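Local coordinates for hyaluronidase (Thermobaculum terrenum, PDB 5DIY), which probably removes O-linked N-acetylglucosamine from its substrates as a family 84 glycoside hydrolase, at residues E234-R243 against F307-E317. Sequence-based numbering, arbitrary orientation.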
loop_
_atom_site.group_PDB
_atom_site.type_symbol
_atom_site.label_atom_id
_atom_site.label_comp_id
_atom_site.label_asym_id
_atom_site.label_seq_id
_atom_site.Cartn_x
_atom_site.Cartn_y
_atom_site.Cartn_z
ATOM N N GLU C 234 6.983 0.970 4.594
ATOM C CA GLU C 234 5.842 1.776 5.035
ATOM C C GLU C 234 4.705 0.917 5.553
ATOM O O GLU C 234 4.240 0.022 4.846
ATOM C CB GLU C 234 5.331 2.618 3.874
ATOM C CG GLU C 234 6.363 3.590 3.341
ATOM C CD GLU C 234 6.068 4.081 1.939
ATOM O OE1 GLU C 234 4.931 3.912 1.436
ATOM O OE2 GLU C 234 6.998 4.653 1.348
ATOM N N LEU C 235 4.253 1.193 6.780
ATOM C CA LEU C 235 3.064 0.545 7.317
ATOM C C LEU C 235 1.828 1.329 6.873
ATOM O O LEU C 235 1.488 2.365 7.462
ATOM C CB LEU C 235 3.115 0.432 8.840
ATOM C CG LEU C 235 1.932 -0.277 9.503
ATOM C CD1 LEU C 235 1.833 -1.726 9.043
ATOM C CD2 LEU C 235 2.038 -0.187 11.019
ATOM N N HIS C 236 1.149 0.814 5.852
ATOM C CA HIS C 236 -0.038 1.468 5.295
ATOM C C HIS C 236 -1.284 1.080 6.073
ATOM O O HIS C 236 -2.111 0.286 5.597
ATOM C CB HIS C 236 -0.211 1.121 3.816
ATOM C CG HIS C 236 0.874 1.653 2.935
ATOM N ND1 HIS C 236 1.108 1.162 1.670
ATOM C CD2 HIS C 236 1.789 2.629 3.134
ATOM C CE1 HIS C 236 2.110 1.823 1.122
ATOM N NE2 HIS C 236 2.546 2.717 1.991
ATOM N N ILE C 237 -1.427 1.652 7.266
ATOM C CA ILE C 237 -2.606 1.399 8.104
ATOM C C ILE C 237 -3.603 2.559 8.145
ATOM O O ILE C 237 -4.637 2.436 8.793
ATOM C CB ILE C 237 -2.230 0.950 9.538
ATOM C CG1 ILE C 237 -1.241 1.920 10.200
ATOM C CG2 ILE C 237 -1.690 -0.475 9.497
ATOM C CD1 ILE C 237 -1.188 1.805 11.711
ATOM N N GLY C 238 -3.318 3.657 7.442
ATOM C CA GLY C 238 -4.198 4.824 7.438
ATOM C C GLY C 238 -5.505 4.578 6.703
ATOM O O GLY C 238 -5.609 3.623 5.930
ATOM N N PRO C 239 -6.509 5.449 6.917
ATOM C CA PRO C 239 -7.804 5.216 6.286
ATOM C C PRO C 239 -7.771 5.370 4.773
ATOM O O PRO C 239 -6.970 6.140 4.238
ATOM C CB PRO C 239 -8.691 6.300 6.910
ATOM C CG PRO C 239 -7.748 7.425 7.156
ATOM C CD PRO C 239 -6.467 6.760 7.591
ATOM N N TYR C 240 -8.633 4.619 4.100
ATOM C CA TYR C 240 -8.979 4.866 2.701
ATOM C C TYR C 240 -9.372 6.339 2.556
ATOM O O TYR C 240 -10.105 6.870 3.397
ATOM C CB TYR C 240 -10.144 3.962 2.295
ATOM C CG TYR C 240 -10.361 3.818 0.810
ATOM C CD1 TYR C 240 -9.407 3.206 0.003
ATOM C CD2 TYR C 240 -11.540 4.262 0.208
ATOM C CE1 TYR C 240 -9.610 3.056 -1.365
ATOM C CE2 TYR C 240 -11.749 4.117 -1.158
ATOM C CZ TYR C 240 -10.785 3.517 -1.933
ATOM O OH TYR C 240 -11.018 3.374 -3.269
ATOM N N ASP C 241 -8.859 7.010 1.527
ATOM C CA ASP C 241 -9.061 8.457 1.415
ATOM C C ASP C 241 -8.867 8.991 0.007
ATOM O O ASP C 241 -8.240 8.347 -0.836
ATOM C CB ASP C 241 -8.098 9.192 2.371
ATOM C CG ASP C 241 -8.677 10.482 2.941
ATOM O OD1 ASP C 241 -9.734 10.970 2.475
ATOM O OD2 ASP C 241 -8.044 11.025 3.866
ATOM N N HIS C 242 -9.430 10.181 -0.218
ATOM C CA HIS C 242 -9.238 10.974 -1.439
ATOM C C HIS C 242 -9.850 10.328 -2.678
ATOM O O HIS C 242 -9.390 10.555 -3.799
ATOM C CB HIS C 242 -7.756 11.296 -1.654
ATOM C CG HIS C 242 -7.090 11.855 -0.440
ATOM N ND1 HIS C 242 -5.814 11.503 -0.055
ATOM C CD2 HIS C 242 -7.539 12.722 0.497
ATOM C CE1 HIS C 242 -5.503 12.147 1.056
ATOM N NE2 HIS C 242 -6.531 12.893 1.410
ATOM N N ARG C 243 -10.900 9.539 -2.461
ATOM C CA ARG C 243 -11.684 8.962 -3.541
ATOM C C ARG C 243 -12.988 9.730 -3.543
ATOM O O ARG C 243 -13.661 9.807 -2.517
ATOM C CB ARG C 243 -11.917 7.459 -3.327
ATOM C CG ARG C 243 -10.827 6.577 -3.919
ATOM C CD ARG C 243 -9.505 6.742 -3.190
ATOM N NE ARG C 243 -8.397 6.006 -3.811
ATOM C CZ ARG C 243 -7.122 6.416 -3.853
ATOM N NH1 ARG C 243 -6.742 7.587 -3.337
ATOM N NH2 ARG C 243 -6.205 5.656 -4.443
ATOM N N PHE C 307 0.256 6.391 17.558
ATOM C CA PHE C 307 1.183 5.591 16.778
ATOM C C PHE C 307 0.988 5.842 15.275
ATOM O O PHE C 307 1.966 5.853 14.517
ATOM C CB PHE C 307 1.001 4.106 17.123
ATOM C CG PHE C 307 1.885 3.181 16.340
ATOM C CD1 PHE C 307 3.262 3.178 16.542
ATOM C CD2 PHE C 307 1.340 2.290 15.415
ATOM C CE1 PHE C 307 4.083 2.322 15.828
ATOM C CE2 PHE C 307 2.159 1.423 14.700
ATOM C CZ PHE C 307 3.530 1.441 14.903
ATOM N N TYR C 308 -0.267 6.057 14.859
ATOM C CA TYR C 308 -0.579 6.326 13.450
ATOM C C TYR C 308 0.047 7.634 12.948
ATOM O O TYR C 308 0.391 7.726 11.772
ATOM C CB TYR C 308 -2.093 6.290 13.148
ATOM C CG TYR C 308 -2.378 6.713 11.718
ATOM C CD1 TYR C 308 -1.793 6.026 10.645
ATOM C CD2 TYR C 308 -3.154 7.840 11.431
ATOM C CE1 TYR C 308 -1.986 6.433 9.330
ATOM C CE2 TYR C 308 -3.361 8.250 10.113
ATOM C CZ TYR C 308 -2.775 7.541 9.069
ATOM O OH TYR C 308 -2.960 7.929 7.767
ATOM N N GLN C 309 0.243 8.618 13.828
ATOM C CA GLN C 309 0.916 9.869 13.436
ATOM C C GLN C 309 2.334 9.674 12.864
ATOM O O GLN C 309 2.779 10.485 12.061
ATOM C CB GLN C 309 0.976 10.844 14.608
ATOM C CG GLN C 309 -0.366 11.411 15.027
ATOM C CD GLN C 309 -0.262 12.312 16.245
ATOM O OE1 GLN C 309 0.721 12.268 16.990
ATOM N NE2 GLN C 309 -1.278 13.143 16.450
ATOM N N SER C 310 3.015 8.602 13.271
ATOM C CA SER C 310 4.333 8.226 12.745
ATOM C C SER C 310 4.280 7.194 11.591
ATOM O O SER C 310 5.331 6.803 11.065
ATOM C CB SER C 310 5.216 7.700 13.896
ATOM O OG SER C 310 5.630 8.754 14.759
ATOM N N ASN C 311 3.077 6.771 11.186
ATOM C CA ASN C 311 2.893 5.832 10.075
ATOM C C ASN C 311 1.926 6.354 9.012
ATOM O O ASN C 311 1.132 5.589 8.454
ATOM C CB ASN C 311 2.412 4.483 10.616
ATOM C CG ASN C 311 3.444 3.819 11.504
ATOM O OD1 ASN C 311 4.411 3.239 11.016
ATOM N ND2 ASN C 311 3.251 3.915 12.814
ATOM N N THR C 312 2.005 7.652 8.721
ATOM C CA THR C 312 1.120 8.278 7.744
ATOM C C THR C 312 1.583 8.095 6.292
ATOM O O THR C 312 0.750 8.158 5.387
ATOM C CB THR C 312 0.939 9.789 8.015
ATOM O OG1 THR C 312 2.214 10.441 8.010
ATOM C CG2 THR C 312 0.271 10.012 9.346
ATOM N N ILE C 313 2.882 7.848 6.072
ATOM C CA ILE C 313 3.454 7.869 4.725
ATOM C C ILE C 313 2.811 6.777 3.856
ATOM O O ILE C 313 2.844 5.589 4.185
ATOM C CB ILE C 313 5.005 7.745 4.698
ATOM C CG1 ILE C 313 5.667 8.947 5.385
ATOM C CG2 ILE C 313 5.512 7.669 3.255
ATOM C CD1 ILE C 313 7.138 8.755 5.704
ATOM N N SER C 314 2.206 7.216 2.760
ATOM C CA SER C 314 1.637 6.336 1.740
ATOM C C SER C 314 1.329 7.190 0.522
ATOM O O SER C 314 1.459 8.411 0.584
ATOM C CB SER C 314 0.345 5.679 2.241
ATOM O OG SER C 314 -0.718 6.612 2.307
ATOM N N CYS C 315 0.870 6.570 -0.562
ATOM C CA CYS C 315 0.366 7.323 -1.712
ATOM C C CYS C 315 -0.740 8.330 -1.329
ATOM O O CYS C 315 -0.864 9.378 -1.955
ATOM C CB CYS C 315 -0.153 6.372 -2.798
ATOM S SG CYS C 315 -1.626 5.422 -2.344
ATOM N N LEU C 316 -1.528 8.004 -0.305
ATOM C CA LEU C 316 -2.598 8.884 0.184
ATOM C C LEU C 316 -2.067 10.089 0.974
ATOM O O LEU C 316 -2.672 11.155 0.946
ATOM C CB LEU C 316 -3.579 8.100 1.060
ATOM C CG LEU C 316 -4.247 6.872 0.431
ATOM C CD1 LEU C 316 -5.155 6.177 1.432
ATOM C CD2 LEU C 316 -5.027 7.254 -0.817
ATOM N N GLU C 317 -0.962 9.910 1.695
ATOM C CA GLU C 317 -0.327 11.000 2.435
ATOM C C GLU C 317 1.170 10.924 2.196
ATOM O O GLU C 317 1.896 10.399 3.035
ATOM C CB GLU C 317 -0.631 10.899 3.932
ATOM C CG GLU C 317 -2.098 11.004 4.303
ATOM C CD GLU C 317 -2.738 12.331 3.928
ATOM O OE1 GLU C 317 -2.018 13.330 3.717
ATOM O OE2 GLU C 317 -3.977 12.365 3.842
HETATM O O HOH W 1 5.614 3.211 8.395
HETATM O O HOH W 2 3.458 4.465 6.622
HETATM O O HOH W 3 -0.716 4.660 6.352
HETATM O O HOH W 4 -4.500 7.495 4.873
HETATM O O HOH W 5 -5.566 10.154 4.673
#
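The loop that joins the last two strands of the TIM barrel, 218-222 and 251-256, packs here against the chain leaving helix 301-308, with L316 and Y308 the largest contributors from 307-317. L316 is the residue most covered by the other segment: CD1 lies 3.3 Å from P239 O, and CD2 abuts D241 O and, obliquely, the guanidinium of R243. That guanidinium is held by a salt bridge to D222, so the leucine packs on an already anchored group. The Y308 ring comes obliquely against G238, CE1 standing 3.3 Å from G238 CA; a CB modelled there would clash with Y308 OH. With CG anti to the backbone N (chi1 174°), the tyrosine also passes I237 CG1 and meets P239 CD.

The polar links are carried by water. One water accepts from L235 N and donates to N311 OD1; another accepts from G238 N and donates to N311 O. N311 is fixed in turn, since ND2 donates to F307 O (2.9 Å) and sits 3.2 Å above the centre of the F307 ring. A further water donates to both D241 OD2 and E317 OE2, which are 4.3 Å apart, and would be expected to ease repulsion between the carboxylates.

Near I313, the E234 OE1 anti lone pair takes H236 NE2 at 2.7 Å, close to the imidazole plane, while OE2 pairs with R435. Were E234 replaced by alanine, H236 NE2 and R435 would be likely to lose their shared carboxylate, and a gap would probably open beside I313 CG2. H236 is the central residue of an inverse gamma turn, its side chain about 8 Å from that of sugar-binding D228, making this a water-mediated loop junction beside the active site of a TIM-barrel glycosidase.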